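PDB 1YGP: yeast glycogen phosphorylase, which belongs to the carbohydrate phosphorylases of the GT-B clan, two-lobed proteins with Rossmann-like domains, and carries a bound pyridoxal-5'-phosphate. Local coordinates for residues D709-I714 with G734-T739; L601-V606 with K649-G654; W185-R190 with R278-R283. One frame throughout, in Å; residues are numbered along the deposited sequence.

In the fold
Contacts 1 and 2 are parts of one six-stranded parallel sheet, in which strand 710-713 runs beside strand 601-606; their centres are about 10 Å apart, and Glu-712 N probably donates a hydrogen bond to Met-604 O at 2.8 Å. Both lead toward the pyridoxal-5'-phosphate pocket. The side chain of His-713 lies about 6 Å from the ligand and that of Val-606 about 8 Å, and the residue after Val-606, Lys-607, lines the pocket. Contact 3 belongs to a separate nine-stranded mixed sheet, across the centre of the chain. Its centre is about 36 Å from those of the other two, and its nearest atoms are about 27 Å from contact 1 and about 23 Å from contact 2.

Contact 1: D709-I714 with G734-T739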
loop_
_atom_site.group_PDB
_atom_site.type_symbol
_atom_site.label_atom_id
_atom_site.label_comp_id
_atom_site.label_asym_id
_atom_site.label_seq_id
_atom_site.Cartn_x
_atom_site.Cartn_y
_atom_site.Cartn_z
ATOM N N ASP A 709 -39.708 -10.656 -0.523
ATOM C CA ASP A 709 -41.048 -11.026 -0.900
ATOM C C ASP A 709 -41.618 -9.917 -1.792
ATOM O O ASP A 709 -42.221 -10.173 -2.845
ATOM C CB ASP A 709 -41.899 -11.200 0.346
ATOM C CG ASP A 709 -41.662 -12.486 1.127
ATOM O OD1 ASP A 709 -41.166 -13.466 0.571
ATOM O OD2 ASP A 709 -42.005 -12.523 2.299
ATOM N N LEU A 710 -41.401 -8.653 -1.422
ATOM C CA LEU A 710 -41.901 -7.516 -2.170
ATOM C C LEU A 710 -40.794 -6.460 -2.103
ATOM O O LEU A 710 -40.080 -6.344 -1.082
ATOM C CB LEU A 710 -43.195 -7.089 -1.479
ATOM C CG LEU A 710 -44.349 -6.192 -2.019
ATOM C CD1 LEU A 710 -44.178 -4.815 -1.432
ATOM C CD2 LEU A 710 -44.442 -6.253 -3.533
ATOM N N SER A 711 -40.615 -5.694 -3.177
ATOM C CA SER A 711 -39.606 -4.645 -3.217
ATOM C C SER A 711 -40.235 -3.358 -3.703
ATOM O O SER A 711 -41.020 -3.355 -4.659
ATOM C CB SER A 711 -38.473 -5.053 -4.140
ATOM O OG SER A 711 -38.792 -5.308 -5.505
ATOM N N GLU A 712 -39.923 -2.242 -3.086
ATOM C CA GLU A 712 -40.598 -0.997 -3.395
ATOM C C GLU A 712 -39.920 -0.251 -4.530
ATOM O O GLU A 712 -38.694 -0.069 -4.530
ATOM C CB GLU A 712 -40.609 -0.150 -2.149
ATOM C CG GLU A 712 -41.308 -0.861 -1.010
ATOM C CD GLU A 712 -42.690 -0.336 -0.690
ATOM O OE1 GLU A 712 -43.070 0.729 -1.182
ATOM O OE2 GLU A 712 -43.388 -0.991 0.082
ATOM N N HIS A 713 -40.627 0.201 -5.555
ATOM C CA HIS A 713 -39.998 0.949 -6.628
ATOM C C HIS A 713 -40.946 2.107 -6.914
ATOM O O HIS A 713 -41.535 2.229 -7.979
ATOM C CB HIS A 713 -39.799 0.010 -7.814
ATOM C CG HIS A 713 -38.688 -1.002 -7.532
ATOM N ND1 HIS A 713 -37.370 -0.836 -7.358
ATOM C CD2 HIS A 713 -38.938 -2.338 -7.348
ATOM C CE1 HIS A 713 -36.839 -2.001 -7.069
ATOM N NE2 HIS A 713 -37.797 -2.900 -7.067
ATOM N N ILE A 714 -40.955 3.018 -5.929
ATOM C CA ILE A 714 -41.948 4.061 -5.766
ATOM C C ILE A 714 -41.619 5.524 -5.996
ATOM O O ILE A 714 -42.265 6.371 -5.380
ATOM C CB ILE A 714 -42.547 3.889 -4.342
ATOM C CG1 ILE A 714 -41.481 4.084 -3.274
ATOM C CG2 ILE A 714 -43.174 2.494 -4.243
ATOM C CD1 ILE A 714 -41.990 3.869 -1.841
ATOM N N GLY A 734 -39.192 -11.940 -6.736
ATOM C CA GLY A 734 -39.728 -10.952 -5.822
ATOM C C GLY A 734 -40.806 -10.194 -6.551
ATOM O O GLY A 734 -40.743 -10.099 -7.793
ATOM N N LEU A 735 -41.826 -9.672 -5.868
ATOM C CA LEU A 735 -42.828 -8.898 -6.582
ATOM C C LEU A 735 -42.574 -7.403 -6.392
ATOM O O LEU A 735 -41.932 -7.009 -5.423
ATOM C CB LEU A 735 -44.205 -9.333 -6.087
ATOM C CG LEU A 735 -44.653 -10.815 -6.263
ATOM C CD1 LEU A 735 -46.167 -10.845 -6.179
ATOM C CD2 LEU A 735 -44.313 -11.402 -7.631
ATOM N N ILE A 736 -43.005 -6.532 -7.299
ATOM C CA ILE A 736 -42.722 -5.098 -7.300
ATOM C C ILE A 736 -44.012 -4.388 -6.888
ATOM O O ILE A 736 -45.088 -4.784 -7.370
ATOM C CB ILE A 736 -42.371 -4.554 -8.733
ATOM C CG1 ILE A 736 -41.249 -5.358 -9.390
ATOM C CG2 ILE A 736 -42.036 -3.079 -8.647
ATOM C CD1 ILE A 736 -39.870 -5.450 -8.727
ATOM N N ILE A 737 -43.921 -3.395 -5.990
ATOM C CA ILE A 737 -45.004 -2.440 -5.811
ATOM C C ILE A 737 -44.321 -1.192 -6.371
ATOM O O ILE A 737 -43.255 -0.785 -5.888
ATOM C CB ILE A 737 -45.452 -2.225 -4.302
ATOM C CG1 ILE A 737 -46.501 -1.101 -4.296
ATOM C CG2 ILE A 737 -44.298 -1.900 -3.363
ATOM C CD1 ILE A 737 -47.299 -0.970 -2.983
ATOM N N GLY A 738 -44.825 -0.562 -7.422
ATOM C CA GLY A 738 -44.107 0.552 -7.990
ATOM C C GLY A 738 -44.976 1.517 -8.751
ATOM O O GLY A 738 -46.172 1.294 -8.984
ATOM N N THR A 739 -44.321 2.617 -9.085
ATOM C CA THR A 739 -44.925 3.662 -9.861
ATOM C C THR A 739 -44.735 3.316 -11.323
ATOM O O THR A 739 -43.823 2.559 -11.685
ATOM C CB THR A 739 -44.256 4.959 -9.579
ATOM O OG1 THR A 739 -43.795 4.963 -8.251
ATOM C CG2 THR A 739 -45.253 6.075 -9.734
#
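Asp-709 and Leu-735 begin a ladder of five backbone hydrogen bonds that ties residues 709-714 to 734-739. Asp-709 O receives Leu-735 N at 3.1 Å; Leu-735 O then takes Ser-711 N, Ser-711 O takes Ile-737 N, Ile-737 O takes His-713 N at 2.8 Å, and His-713 O takes Thr-739 N. Leu-735 thus bonds to Asp-709 and Ser-711, and Ile-737 to Ser-711 and His-713, the pattern of parallel strands, while Leu-710, Glu-712, Ile-736 and Gly-738 turn their peptide groups to strands 601-606 and 757-759.

Apolar packing differs on the two faces. On one, Ile-737 lodges its CG2 between two neighbours, 3.5 Å from Leu-710 CD1 and equally far from Glu-712 CD. Leu-710 reaches across because its CG is anti to the backbone N (chi1 -162°), which swings the branch toward the other strand. Leu-710 and Ile-737 fill this layer, and helix 820-840 packs on Ile-737 and Glu-712. These two strands and the intervening helix 724-730 form a beta-alpha-beta unit of the Rossmann-like sheet, and that helix packs on the other face. There Ile-736 CG2 meets the edge of the imidazole near its plane, 3.4 Å from His-713 CD2, and Ile-736 CD1 lies beside Ser-711 OG. Gly-738, paired with His-713, adds no side chain.

Several buried polar groups find partners. Ser-711 OG and His-713 NE2 share a hydrogen bond of 3.0 Å along one strand, and His-713 ND1 bonds to Lys-607 of the cofactor pocket; bonds at both nitrogens restrain the ring's rotation. Glu-712 lies alongside Ile-737 but bends at chi2 (-105°), sending OE1 to Tyr-827; its OE2 lies close to Asp-603 OD1, a meeting of like charges that might favour a proton on one of them. Asp-709 forms a salt bridge with Lys-575, and Thr-739 OG1 bonds to Ser-715 O.

Contact 2: L601-V606 with K649-G654; sequences LFDMQV and KVSIFG
Ile-652 is gripped at both ends of its backbone by strand 601-606: its N donates to Asp-603 O at 2.9 Å, and its O accepts Gln-605 N at the same length. These bonds belong to a parallel ladder near the middle of the Rossmann-like sheet, with strand 649-654 on one side of 601-606 and strand 710-713 on the other. The side chain of Ile-652 abuts Met-604, with CB to CB 3.7 Å; on the same face, Val-650 CB sits over one face of the Phe-602 ring, toward its rim, in an apolar layer that helix 562-584 adjoins at Phe-602 and Met-604.

The other face carries charge. Asp-603 and Lys-649 form a salt bridge, OD2 to NZ 3.5 Å, between residues offset by two positions. Lysine has the length for this diagonal: its chain stays extended past Leu-601, and the bend at chi4 (72°) leaves CE nearest Asp-603 OD2, with NZ between that oxygen and Leu-601 CD2. The pairing probably offsets part of the cost of burial, and His-831 adds a weak hydrogen bond to OD2. Farther along, the Gln-605 and Phe-653 side chains pass obliquely, amide and ring planes 44° apart; Gln-605 OE1, 3.8 Å from Phe-653 CE2, accepts a hydrogen bond from Asn-618 ND2.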
loop_
_atom_site.group_PDB
_atom_site.type_symbol
_atom_site.label_atom_id
_atom_site.label_comp_id
_atom_site.label_asym_id
_atom_site.label_seq_id
_atom_site.Cartn_x
_atom_site.Cartn_y
_atom_site.Cartn_z
ATOM N N LEU A 601 -44.206 -11.121 5.608
ATOM C CA LEU A 601 -43.867 -10.544 4.313
ATOM C C LEU A 601 -42.665 -9.641 4.524
ATOM O O LEU A 601 -42.653 -8.750 5.386
ATOM C CB LEU A 601 -44.992 -9.683 3.723
ATOM C CG LEU A 601 -44.752 -8.978 2.384
ATOM C CD1 LEU A 601 -45.133 -9.867 1.218
ATOM C CD2 LEU A 601 -45.630 -7.749 2.310
ATOM N N PHE A 602 -41.627 -9.942 3.760
ATOM C CA PHE A 602 -40.444 -9.124 3.735
ATOM C C PHE A 602 -40.629 -8.108 2.611
ATOM O O PHE A 602 -40.765 -8.429 1.424
ATOM C CB PHE A 602 -39.264 -10.058 3.529
ATOM C CG PHE A 602 -38.766 -10.703 4.831
ATOM C CD1 PHE A 602 -39.645 -11.173 5.814
ATOM C CD2 PHE A 602 -37.390 -10.842 5.039
ATOM C CE1 PHE A 602 -39.146 -11.769 6.976
ATOM C CE2 PHE A 602 -36.907 -11.440 6.202
ATOM C CZ PHE A 602 -37.781 -11.903 7.167
ATOM N N ASP A 603 -40.694 -6.856 3.010
ATOM C CA ASP A 603 -40.959 -5.769 2.106
ATOM C C ASP A 603 -39.740 -4.848 2.122
ATOM O O ASP A 603 -39.568 -4.128 3.125
ATOM C CB ASP A 603 -42.228 -5.116 2.633
ATOM C CG ASP A 603 -42.778 -3.882 1.942
ATOM O OD1 ASP A 603 -42.290 -3.489 0.873
ATOM O OD2 ASP A 603 -43.711 -3.307 2.503
ATOM N N MET A 604 -38.890 -4.817 1.067
ATOM C CA MET A 604 -37.717 -3.961 1.081
ATOM C C MET A 604 -37.648 -2.803 0.112
ATOM O O MET A 604 -38.167 -2.884 -1.002
ATOM C CB MET A 604 -36.411 -4.755 0.869
ATOM C CG MET A 604 -36.338 -6.048 0.103
ATOM S SD MET A 604 -36.813 -7.490 1.111
ATOM C CE MET A 604 -35.285 -8.256 1.526
ATOM N N GLN A 605 -36.995 -1.705 0.512
ATOM C CA GLN A 605 -36.668 -0.574 -0.370
ATOM C C GLN A 605 -35.204 -0.229 -0.087
ATOM O O GLN A 605 -34.856 0.516 0.833
ATOM C CB GLN A 605 -37.546 0.666 -0.083
ATOM C CG GLN A 605 -37.411 1.790 -1.098
ATOM C CD GLN A 605 -38.292 3.001 -0.815
ATOM O OE1 GLN A 605 -38.792 3.213 0.288
ATOM N NE2 GLN A 605 -38.504 3.896 -1.765
ATOM N N VAL A 606 -34.308 -0.858 -0.841
ATOM C CA VAL A 606 -32.886 -0.619 -0.710
ATOM C C VAL A 606 -32.370 0.132 -1.944
ATOM O O VAL A 606 -32.306 -0.401 -3.065
ATOM C CB VAL A 606 -32.083 -1.958 -0.526
ATOM C CG1 VAL A 606 -32.434 -2.538 0.832
ATOM C CG2 VAL A 606 -32.432 -3.026 -1.554
ATOM N N LYS A 649 -45.326 -8.378 8.874
ATOM C CA LYS A 649 -44.510 -7.724 7.865
ATOM C C LYS A 649 -43.199 -7.291 8.509
ATOM O O LYS A 649 -43.120 -7.105 9.730
ATOM C CB LYS A 649 -45.264 -6.498 7.371
ATOM C CG LYS A 649 -44.896 -5.786 6.084
ATOM C CD LYS A 649 -45.624 -4.457 6.143
ATOM C CE LYS A 649 -45.778 -3.731 4.795
ATOM N NZ LYS A 649 -46.737 -4.342 3.880
ATOM N N VAL A 650 -42.150 -7.149 7.699
ATOM C CA VAL A 650 -40.850 -6.618 8.091
ATOM C C VAL A 650 -40.506 -5.680 6.945
ATOM O O VAL A 650 -40.433 -6.102 5.774
ATOM C CB VAL A 650 -39.714 -7.680 8.156
ATOM C CG1 VAL A 650 -38.420 -6.992 8.525
ATOM C CG2 VAL A 650 -39.959 -8.704 9.218
ATOM N N SER A 651 -40.349 -4.412 7.255
ATOM C CA SER A 651 -39.871 -3.478 6.256
ATOM C C SER A 651 -38.343 -3.350 6.371
ATOM O O SER A 651 -37.765 -3.043 7.428
ATOM C CB SER A 651 -40.532 -2.146 6.473
ATOM O OG SER A 651 -41.951 -2.272 6.438
ATOM N N ILE A 652 -37.656 -3.624 5.269
ATOM C CA ILE A 652 -36.208 -3.611 5.201
ATOM C C ILE A 652 -35.797 -2.369 4.416
ATOM O O ILE A 652 -36.186 -2.218 3.253
ATOM C CB ILE A 652 -35.768 -4.924 4.506
ATOM C CG1 ILE A 652 -36.178 -6.159 5.313
ATOM C CG2 ILE A 652 -34.270 -4.887 4.326
ATOM C CD1 ILE A 652 -35.372 -6.368 6.614
ATOM N N PHE A 653 -35.072 -1.429 5.007
ATOM C CA PHE A 653 -34.590 -0.261 4.282
ATOM C C PHE A 653 -33.071 -0.344 4.234
ATOM O O PHE A 653 -32.428 -0.851 5.160
ATOM C CB PHE A 653 -34.976 1.037 4.983
ATOM C CG PHE A 653 -36.454 1.390 4.942
ATOM C CD1 PHE A 653 -37.350 0.804 5.847
ATOM C CD2 PHE A 653 -36.918 2.353 4.044
ATOM C CE1 PHE A 653 -38.697 1.185 5.858
ATOM C CE2 PHE A 653 -38.270 2.725 4.069
ATOM C CZ PHE A 653 -39.164 2.145 4.972
ATOM N N GLY A 654 -32.463 0.140 3.167
ATOM C CA GLY A 654 -31.024 0.179 3.049
ATOM C C GLY A 654 -30.655 1.247 2.034
ATOM O O GLY A 654 -31.452 1.502 1.116
#

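Contact 3: W185-R190 with R278-R283; sequences WGYGLR and RLWQAR
Arg-278 O is held twice by strand 184-189, receiving Gly-188 N at 3.1 Å and the CA-H of Tyr-187, whose CA is 3.2 Å away. The pair lies where the nine-stranded mixed sheet changes sense: strand 274-284 runs parallel to 184-189 but antiparallel to 255-267 on its other side. The N of the same arginine donates a nearly straight bond (174°) to Gly-186 O at 2.9 Å.

Three large side chains share one face. Tyr-187 and the five-membered ring of Trp-280 meet rim to rim with their planes 4° apart, and Tyr-187 CE1 lies 3.9 Å from Trp-280 CZ2; neither covers the other. The stem of Arg-278 runs beside Tyr-187, its CD 3.7 Å from Tyr-187 CE1, and a bend at chi3 (-81°) then turns the guanidinium. Aromatic rings suit the arginine's aliphatic stem, while its guanidinium is tied by salt bridges to Asp-263 and Asp-342. Asp-342 also takes the Tyr-187 hydroxyl, and Ser-339 bonds to Trp-280 NE1, so helix 322-350 secures this layer. Gly-188 leaves the opposite face to Leu-279. Near the start of strand 184-189, Trp-185 CZ3 rests over one face of the Arg-278 guanidinium, toward its rim, 3.8 Å from Arg-278 NE.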
loop_
_atom_site.group_PDB
_atom_site.type_symbol
_atom_site.label_atom_id
_atom_site.label_comp_id
_atom_site.label_asym_id
_atom_site.label_seq_id
_atom_site.Cartn_x
_atom_site.Cartn_y
_atom_site.Cartn_z
ATOM N N TRP A 185 -12.170 -3.827 -23.098
ATOM C CA TRP A 185 -11.417 -3.402 -21.955
ATOM C C TRP A 185 -12.207 -2.277 -21.318
ATOM O O TRP A 185 -12.826 -1.458 -22.021
ATOM C CB TRP A 185 -10.061 -2.849 -22.346
ATOM C CG TRP A 185 -8.933 -3.861 -22.367
ATOM C CD1 TRP A 185 -9.155 -5.155 -22.736
ATOM C CD2 TRP A 185 -7.620 -3.615 -22.046
ATOM N NE1 TRP A 185 -7.989 -5.734 -22.654
ATOM C CE2 TRP A 185 -7.049 -4.866 -22.250
ATOM C CE3 TRP A 185 -6.827 -2.566 -21.622
ATOM C CZ2 TRP A 185 -5.689 -5.094 -22.037
ATOM C CZ3 TRP A 185 -5.471 -2.785 -21.406
ATOM C CH2 TRP A 185 -4.903 -4.037 -21.611
ATOM N N GLY A 186 -12.197 -2.214 -19.987
ATOM C CA GLY A 186 -12.824 -1.113 -19.280
ATOM C C GLY A 186 -11.724 -0.216 -18.719
ATOM O O GLY A 186 -10.704 -0.740 -18.280
ATOM N N TYR A 187 -11.817 1.102 -18.719
ATOM C CA TYR A 187 -10.800 1.936 -18.134
ATOM C C TYR A 187 -11.476 2.731 -17.047
ATOM O O TYR A 187 -12.580 3.237 -17.291
ATOM C CB TYR A 187 -10.210 2.936 -19.123
ATOM C CG TYR A 187 -9.152 2.383 -20.056
ATOM C CD1 TYR A 187 -7.829 2.283 -19.640
ATOM C CD2 TYR A 187 -9.525 1.942 -21.320
ATOM C CE1 TYR A 187 -6.873 1.727 -20.492
ATOM C CE2 TYR A 187 -8.584 1.386 -22.176
ATOM C CZ TYR A 187 -7.265 1.282 -21.757
ATOM O OH TYR A 187 -6.335 0.733 -22.614
ATOM N N GLY A 188 -10.835 2.937 -15.894
ATOM C CA GLY A 188 -11.422 3.691 -14.794
ATOM C C GLY A 188 -10.364 4.190 -13.820
ATOM O O GLY A 188 -9.183 4.306 -14.185
ATOM N N LEU A 189 -10.730 4.481 -12.564
ATOM C CA LEU A 189 -9.783 4.999 -11.583
ATOM C C LEU A 189 -9.703 4.066 -10.384
ATOM O O LEU A 189 -10.663 3.373 -10.058
ATOM C CB LEU A 189 -10.223 6.363 -11.140
ATOM C CG LEU A 189 -10.177 7.448 -12.188
ATOM C CD1 LEU A 189 -11.157 8.573 -11.877
ATOM C CD2 LEU A 189 -8.751 7.919 -12.268
ATOM N N ARG A 190 -8.576 3.979 -9.707
ATOM C CA ARG A 190 -8.430 3.060 -8.611
ATOM C C ARG A 190 -8.570 3.940 -7.385
ATOM O O ARG A 190 -7.593 4.499 -6.890
ATOM C CB ARG A 190 -7.064 2.424 -8.696
ATOM C CG ARG A 190 -6.990 1.150 -7.908
ATOM C CD ARG A 190 -5.561 0.646 -7.903
ATOM N NE ARG A 190 -4.797 1.342 -6.889
ATOM C CZ ARG A 190 -4.223 0.700 -5.875
ATOM N NH1 ARG A 190 -4.297 -0.619 -5.711
ATOM N NH2 ARG A 190 -3.571 1.422 -4.979
ATOM N N ARG A 278 -8.620 -1.883 -16.631
ATOM C CA ARG A 278 -7.387 -1.202 -16.332
ATOM C C ARG A 278 -7.767 0.063 -15.592
ATOM O O ARG A 278 -8.527 0.907 -16.087
ATOM C CB ARG A 278 -6.633 -0.877 -17.616
ATOM C CG ARG A 278 -5.361 -0.103 -17.280
ATOM C CD ARG A 278 -4.366 -0.100 -18.408
ATOM N NE ARG A 278 -3.630 -1.350 -18.403
ATOM C CZ ARG A 278 -2.510 -1.549 -19.096
ATOM N NH1 ARG A 278 -1.996 -0.594 -19.868
ATOM N NH2 ARG A 278 -1.863 -2.705 -18.966
ATOM N N LEU A 279 -7.253 0.176 -14.378
ATOM C CA LEU A 279 -7.598 1.285 -13.514
ATOM C C LEU A 279 -6.316 2.097 -13.337
ATOM O O LEU A 279 -5.226 1.526 -13.423
ATOM C CB LEU A 279 -8.111 0.708 -12.199
ATOM C CG LEU A 279 -9.140 -0.411 -12.290
ATOM C CD1 LEU A 279 -8.895 -1.366 -11.153
ATOM C CD2 LEU A 279 -10.544 0.141 -12.280
ATOM N N TRP A 280 -6.400 3.405 -13.131
ATOM C CA TRP A 280 -5.238 4.239 -12.992
ATOM C C TRP A 280 -5.144 4.752 -11.575
ATOM O O TRP A 280 -6.161 5.086 -10.967
ATOM C CB TRP A 280 -5.319 5.454 -13.922
ATOM C CG TRP A 280 -5.446 5.100 -15.397
ATOM C CD1 TRP A 280 -6.644 5.161 -16.079
ATOM C CD2 TRP A 280 -4.421 4.615 -16.157
ATOM N NE1 TRP A 280 -6.374 4.698 -17.274
ATOM C CE2 TRP A 280 -5.073 4.357 -17.372
ATOM C CE3 TRP A 280 -3.060 4.348 -15.992
ATOM C CZ2 TRP A 280 -4.342 3.810 -18.431
ATOM C CZ3 TRP A 280 -2.343 3.804 -17.060
ATOM C CH2 TRP A 280 -2.980 3.532 -18.270
ATOM N N GLN A 281 -3.929 4.858 -11.047
ATOM C CA GLN A 281 -3.625 5.464 -9.752
ATOM C C GLN A 281 -2.793 6.691 -10.067
ATOM O O GLN A 281 -1.920 6.560 -10.939
ATOM C CB GLN A 281 -2.807 4.519 -8.931
ATOM C CG GLN A 281 -2.136 5.125 -7.713
ATOM C CD GLN A 281 -1.463 4.035 -6.927
ATOM O OE1 GLN A 281 -2.051 3.559 -5.968
ATOM N NE2 GLN A 281 -0.278 3.547 -7.274
ATOM N N ALA A 282 -2.996 7.845 -9.428
ATOM C CA ALA A 282 -2.181 9.008 -9.748
ATOM C C ALA A 282 -0.946 9.037 -8.891
ATOM O O ALA A 282 -1.065 8.774 -7.693
ATOM C CB ALA A 282 -2.879 10.304 -9.477
ATOM N N ARG A 283 0.238 9.317 -9.426
ATOM C CA ARG A 283 1.468 9.375 -8.649
ATOM C C ARG A 283 2.175 10.686 -8.974
ATOM O O ARG A 283 1.899 11.252 -10.035
ATOM C CB ARG A 283 2.356 8.201 -8.985
ATOM C CG ARG A 283 1.801 6.917 -8.355
ATOM C CD ARG A 283 2.828 5.806 -8.521
ATOM N NE ARG A 283 2.306 4.473 -8.259
ATOM C CZ ARG A 283 2.934 3.361 -8.687
ATOM N NH1 ARG A 283 4.083 3.419 -9.373
ATOM N NH2 ARG A 283 2.381 2.164 -8.490
#